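Local structure of ribokinase (Staphylococcus aureus, 3RY7) at residues G215-G227 against A231-N245. The protein catalyses the ATP- and magnesium-dependent phosphorylation of D-ribose at O-5, yielding D-ribose 5-phosphate. Sequence-based numbering, arbitrary orientation.
Sequences GIKTVLITLGKQG and ATKNQSQHIEAYKVN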
loop_
_atom_site.group_PDB
_atom_site.type_symbol
_atom_site.label_atom_id
_atom_site.label_comp_id
_atom_site.label_asym_id
_atom_site.label_seq_id
_atom_site.Cartn_x
_atom_site.Cartn_y
_atom_site.Cartn_z
ATOM N N GLY A 215 -28.888 -18.691 -24.262
ATOM C CA GLY A 215 -27.954 -18.468 -25.344
ATOM C C GLY A 215 -26.561 -18.021 -24.947
ATOM O O GLY A 215 -25.696 -17.874 -25.819
ATOM N N ILE A 216 -26.337 -17.782 -23.654
ATOM C CA ILE A 216 -24.995 -17.443 -23.171
ATOM C C ILE A 216 -24.113 -18.693 -23.150
ATOM O O ILE A 216 -24.421 -19.669 -22.465
ATOM C CB ILE A 216 -25.016 -16.805 -21.760
ATOM C CG1 ILE A 216 -25.664 -15.413 -21.806
ATOM C CG2 ILE A 216 -23.601 -16.700 -21.224
ATOM C CD1 ILE A 216 -26.819 -15.228 -20.848
ATOM N N LYS A 217 -23.018 -18.657 -23.895
ATOM C CA LYS A 217 -22.195 -19.849 -24.089
ATOM C C LYS A 217 -21.281 -20.208 -22.914
ATOM O O LYS A 217 -20.941 -21.375 -22.714
ATOM C CB LYS A 217 -21.345 -19.693 -25.341
ATOM C CG LYS A 217 -21.631 -20.731 -26.401
ATOM C CD LYS A 217 -22.836 -20.361 -27.225
ATOM C CE LYS A 217 -22.441 -20.242 -28.687
ATOM N NZ LYS A 217 -23.538 -20.674 -29.616
ATOM N N THR A 218 -20.867 -19.200 -22.157
ATOM C CA THR A 218 -19.936 -19.401 -21.050
ATOM C C THR A 218 -20.383 -18.629 -19.840
ATOM O O THR A 218 -20.681 -17.431 -19.921
ATOM C CB THR A 218 -18.540 -18.938 -21.395
ATOM O OG1 THR A 218 -18.115 -19.602 -22.591
ATOM C CG2 THR A 218 -17.582 -19.245 -20.226
ATOM N N VAL A 219 -20.427 -19.328 -18.714
ATOM C CA VAL A 219 -20.923 -18.776 -17.468
ATOM C C VAL A 219 -19.856 -18.901 -16.395
ATOM O O VAL A 219 -19.294 -19.979 -16.212
ATOM C CB VAL A 219 -22.185 -19.524 -17.006
ATOM C CG1 VAL A 219 -22.725 -18.919 -15.721
ATOM C CG2 VAL A 219 -23.246 -19.486 -18.104
ATOM N N LEU A 220 -19.552 -17.789 -15.723
ATOM C CA LEU A 220 -18.744 -17.805 -14.496
ATOM C C LEU A 220 -19.553 -17.182 -13.384
ATOM O O LEU A 220 -20.199 -16.146 -13.577
ATOM C CB LEU A 220 -17.464 -16.988 -14.621
ATOM C CG LEU A 220 -16.299 -17.511 -15.437
ATOM C CD1 LEU A 220 -16.723 -17.752 -16.887
ATOM C CD2 LEU A 220 -15.160 -16.502 -15.341
ATOM N N ILE A 221 -19.517 -17.801 -12.216
ATOM C CA ILE A 221 -20.080 -17.173 -11.047
ATOM C C ILE A 221 -18.952 -16.977 -10.048
ATOM O O ILE A 221 -18.360 -17.947 -9.569
ATOM C CB ILE A 221 -21.193 -18.009 -10.427
ATOM C CG1 ILE A 221 -22.228 -18.384 -11.499
ATOM C CG2 ILE A 221 -21.840 -17.260 -9.262
ATOM C CD1 ILE A 221 -23.376 -19.235 -10.980
ATOM N N THR A 222 -18.632 -15.722 -9.769
ATOM C CA THR A 222 -17.616 -15.414 -8.778
ATOM C C THR A 222 -18.212 -15.636 -7.386
ATOM O O THR A 222 -19.357 -15.243 -7.115
ATOM C CB THR A 222 -17.088 -13.981 -8.948
ATOM O OG1 THR A 222 -18.187 -13.060 -8.997
ATOM C CG2 THR A 222 -16.263 -13.880 -10.220
ATOM N N LEU A 223 -17.453 -16.308 -6.525
ATOM C CA LEU A 223 -17.989 -16.766 -5.244
ATOM C C LEU A 223 -17.261 -16.140 -4.049
ATOM O O LEU A 223 -17.461 -16.552 -2.898
ATOM C CB LEU A 223 -17.923 -18.293 -5.162
ATOM C CG LEU A 223 -18.554 -19.044 -6.342
ATOM C CD1 LEU A 223 -18.117 -20.499 -6.358
ATOM C CD2 LEU A 223 -20.065 -18.931 -6.307
ATOM N N GLY A 224 -16.422 -15.143 -4.330
ATOM C CA GLY A 224 -15.661 -14.473 -3.292
ATOM C C GLY A 224 -14.588 -15.377 -2.707
ATOM O O GLY A 224 -13.725 -15.883 -3.437
ATOM N N LYS A 225 -14.644 -15.620 -1.406
ATOM C CA LYS A 225 -13.692 -16.474 -0.720
ATOM C C LYS A 225 -13.821 -17.895 -1.189
ATOM O O LYS A 225 -12.874 -18.627 -1.205
ATOM C CB LYS A 225 -13.947 -16.463 0.772
ATOM C CG LYS A 225 -13.635 -15.180 1.448
ATOM C CD LYS A 225 -13.470 -15.388 2.915
ATOM C CE LYS A 225 -12.007 -15.288 3.289
ATOM N NZ LYS A 225 -11.686 -13.969 3.856
ATOM N N GLN A 226 -15.038 -18.243 -1.566
ATOM C CA GLN A 226 -15.362 -19.579 -2.078
ATOM C C GLN A 226 -14.806 -19.861 -3.481
ATOM O O GLN A 226 -14.949 -20.970 -3.994
ATOM C CB GLN A 226 -16.878 -19.812 -2.049
ATOM C CG GLN A 226 -17.435 -20.195 -0.678
ATOM C CD GLN A 226 -16.992 -19.246 0.431
ATOM O OE1 GLN A 226 -17.553 -18.130 0.526
ATOM N NE2 GLN A 226 -16.084 -19.618 1.216
ATOM N N GLY A 227 -14.170 -18.861 -4.088
ATOM C CA GLY A 227 -13.527 -19.024 -5.379
ATOM C C GLY A 227 -14.404 -18.639 -6.564
ATOM O O GLY A 227 -15.110 -17.625 -6.533
ATOM N N ALA A 231 -19.099 -22.811 -16.150
ATOM C CA ALA A 231 -19.791 -23.816 -16.947
ATOM C C ALA A 231 -19.892 -23.413 -18.423
ATOM O O ALA A 231 -20.046 -22.226 -18.760
ATOM C CB ALA A 231 -21.180 -24.068 -16.380
ATOM N N THR A 232 -19.780 -24.406 -19.295
ATOM C CA THR A 232 -20.195 -24.285 -20.685
ATOM C C THR A 232 -21.133 -25.462 -20.934
ATOM O O THR A 232 -21.479 -26.176 -19.998
ATOM C CB THR A 232 -19.004 -24.365 -21.651
ATOM O OG1 THR A 232 -18.421 -25.679 -21.598
ATOM C CG2 THR A 232 -17.953 -23.281 -21.313
ATOM N N LYS A 233 -21.551 -25.672 -22.179
ATOM C CA LYS A 233 -22.346 -26.857 -22.501
ATOM C C LYS A 233 -21.538 -28.119 -22.191
ATOM O O LYS A 233 -22.105 -29.128 -21.774
ATOM C CB LYS A 233 -22.785 -26.852 -23.975
ATOM C CG LYS A 233 -21.641 -27.009 -24.979
ATOM C CD LYS A 233 -22.165 -26.999 -26.412
ATOM C CE LYS A 233 -21.036 -27.140 -27.431
ATOM N NZ LYS A 233 -21.545 -27.104 -28.843
ATOM N N ASN A 234 -20.216 -28.033 -22.365
ATOM C CA ASN A 234 -19.292 -29.162 -22.176
ATOM C C ASN A 234 -18.576 -29.260 -20.822
ATOM O O ASN A 234 -18.106 -30.338 -20.444
ATOM C CB ASN A 234 -18.213 -29.143 -23.264
ATOM C CG ASN A 234 -18.760 -29.466 -24.634
ATOM O OD1 ASN A 234 -19.788 -30.135 -24.768
ATOM N ND2 ASN A 234 -18.072 -28.987 -25.671
ATOM N N GLN A 235 -18.453 -28.142 -20.113
ATOM C CA GLN A 235 -17.653 -28.114 -18.884
ATOM C C GLN A 235 -18.424 -27.636 -17.673
ATOM O O GLN A 235 -19.419 -26.927 -17.789
ATOM C CB GLN A 235 -16.419 -27.241 -19.060
ATOM C CG GLN A 235 -15.546 -27.632 -20.216
ATOM C CD GLN A 235 -14.255 -26.859 -20.199
ATOM O OE1 GLN A 235 -13.544 -26.855 -19.196
ATOM N NE2 GLN A 235 -13.947 -26.190 -21.300
ATOM N N SER A 236 -17.958 -28.051 -16.505
ATOM C CA SER A 236 -18.522 -27.605 -15.237
ATOM C C SER A 236 -17.445 -27.811 -14.195
ATOM O O SER A 236 -17.046 -28.947 -13.925
ATOM C CB SER A 236 -19.783 -28.388 -14.869
ATOM O OG SER A 236 -20.420 -27.830 -13.724
ATOM N N GLN A 237 -16.961 -26.710 -13.632
ATOM C CA GLN A 237 -15.852 -26.765 -12.693
ATOM C C GLN A 237 -15.966 -25.694 -11.608
ATOM O O GLN A 237 -16.466 -24.591 -11.842
ATOM C CB GLN A 237 -14.525 -26.663 -13.446
ATOM C CG GLN A 237 -13.288 -26.968 -12.621
ATOM C CD GLN A 237 -12.058 -27.139 -13.498
ATOM O OE1 GLN A 237 -12.180 -27.406 -14.696
ATOM N NE2 GLN A 237 -10.868 -26.978 -12.912
ATOM N N HIS A 238 -15.532 -26.052 -10.407
ATOM C CA HIS A 238 -15.454 -25.124 -9.291
ATOM C C HIS A 238 -13.965 -24.979 -8.951
ATOM O O HIS A 238 -13.286 -25.965 -8.660
ATOM C CB HIS A 238 -16.256 -25.679 -8.114
ATOM C CG HIS A 238 -16.212 -24.830 -6.878
ATOM N ND1 HIS A 238 -15.045 -24.281 -6.387
ATOM C CD2 HIS A 238 -17.190 -24.478 -6.008
ATOM C CE1 HIS A 238 -15.312 -23.604 -5.283
ATOM N NE2 HIS A 238 -16.604 -23.711 -5.028
ATOM N N ILE A 239 -13.443 -23.759 -9.036
ATOM C CA ILE A 239 -12.024 -23.492 -8.813
ATOM C C ILE A 239 -11.782 -22.632 -7.572
ATOM O O ILE A 239 -12.440 -21.608 -7.397
ATOM C CB ILE A 239 -11.402 -22.775 -10.020
ATOM C CG1 ILE A 239 -11.578 -23.610 -11.284
ATOM C CG2 ILE A 239 -9.932 -22.464 -9.771
ATOM C CD1 ILE A 239 -10.423 -23.505 -12.244
ATOM N N GLU A 240 -10.836 -23.043 -6.735
ATOM C CA GLU A 240 -10.519 -22.340 -5.503
ATOM C C GLU A 240 -9.788 -21.024 -5.733
ATOM O O GLU A 240 -8.971 -20.883 -6.660
ATOM C CB GLU A 240 -9.690 -23.240 -4.579
ATOM C CG GLU A 240 -10.458 -24.440 -4.044
ATOM C CD GLU A 240 -11.683 -24.024 -3.252
ATOM O OE1 GLU A 240 -11.561 -23.101 -2.419
ATOM O OE2 GLU A 240 -12.769 -24.610 -3.465
ATOM N N ALA A 241 -10.088 -20.071 -4.858
ATOM C CA ALA A 241 -9.464 -18.753 -4.878
ATOM C C ALA A 241 -8.143 -18.724 -4.102
ATOM O O ALA A 241 -7.759 -19.703 -3.460
ATOM C CB ALA A 241 -10.434 -17.710 -4.311
ATOM N N TYR A 242 -7.453 -17.593 -4.171
ATOM C CA TYR A 242 -6.270 -17.369 -3.355
ATOM C C TYR A 242 -6.642 -16.504 -2.149
ATOM O O TYR A 242 -7.589 -16.809 -1.408
ATOM C CB TYR A 242 -5.185 -16.682 -4.178
ATOM C CG TYR A 242 -4.695 -17.488 -5.361
ATOM C CD1 TYR A 242 -3.339 -17.693 -5.562
ATOM C CD2 TYR A 242 -5.584 -18.050 -6.274
ATOM C CE1 TYR A 242 -2.875 -18.426 -6.636
ATOM C CE2 TYR A 242 -5.126 -18.793 -7.360
ATOM C CZ TYR A 242 -3.768 -18.974 -7.532
ATOM O OH TYR A 242 -3.276 -19.706 -8.588
ATOM N N LYS A 243 -5.940 -15.402 -1.986
ATOM C CA LYS A 243 -6.304 -14.487 -0.929
ATOM C C LYS A 243 -7.410 -13.591 -1.399
ATOM O O LYS A 243 -7.317 -12.927 -2.404
ATOM C CB LYS A 243 -5.139 -13.665 -0.421
ATOM C CG LYS A 243 -5.387 -13.178 1.012
ATOM C CD LYS A 243 -4.264 -12.350 1.612
ATOM C CE LYS A 243 -4.806 -11.431 2.718
ATOM N NZ LYS A 243 -3.755 -10.683 3.456
ATOM N N VAL A 244 -8.474 -13.600 -0.639
ATOM C CA VAL A 244 -9.644 -12.801 -0.981
ATOM C C VAL A 244 -10.361 -12.258 0.253
ATOM O O VAL A 244 -10.713 -13.019 1.158
ATOM C CB VAL A 244 -10.643 -13.618 -1.839
ATOM C CG1 VAL A 244 -12.050 -13.057 -1.710
ATOM C CG2 VAL A 244 -10.193 -13.647 -3.290
ATOM N N ASN A 245 -10.572 -10.944 0.293
ATOM C CA ASN A 245 -11.358 -10.352 1.370
ATOM C C ASN A 245 -12.840 -10.661 1.177
ATOM O O ASN A 245 -13.300 -10.859 0.049
ATOM C CB ASN A 245 -11.138 -8.838 1.455
ATOM C CG ASN A 245 -9.752 -8.472 1.958
ATOM O OD1 ASN A 245 -9.125 -9.228 2.705
ATOM N ND2 ASN A 245 -9.272 -7.298 1.555
HETATM O O HOH W 1 -21.767 -23.462 -24.065
HETATM O O HOH W 2 -11.849 -20.431 -2.848
#
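Val219 and Ala231 form an antiparallel hydrogen-bonded pair: Val219 N donates to Ala231 O (2.9 Å, 163° at the hydrogen) and Ala231 N returns the bond to Val219 O (2.8 Å). Both side chains lie on the sheet face covered by helix 201-213. Beyond this pair water takes over, one molecule giving to Lys217 O and accepting from Lys233 N. A second water joins Lys225 O, Glu240 OE1 and Ala241 N. The remaining direct hydrogen bond is Lys225 NZ to Val244 O (3.0 Å); the lysine chain bends at chi3 (107°) and chi4 (100°), bringing NZ end-on to that carbonyl oxygen. A weaker polar contact is the CA-H...O approach of Gly227 CA to Ile239 O, at 3.5 Å.

Nonpolar packing centres on the turn. Val244 CG1 is the branch that touches Gly224 C, at 3.6 Å, while Ala241 CB meets Gly227 CA at 3.5 Å. Leu223 CD1 approaches the His238 ring obliquely, 3.8 Å from NE2.

Leu223 and Gly224 both face Gly227 in a classic beta bulge. Residues 222-227 probably line the ATP site of this PfkB-family kinase, here backed by the end of edge strand 236-239 of the large sheet and the chain after it.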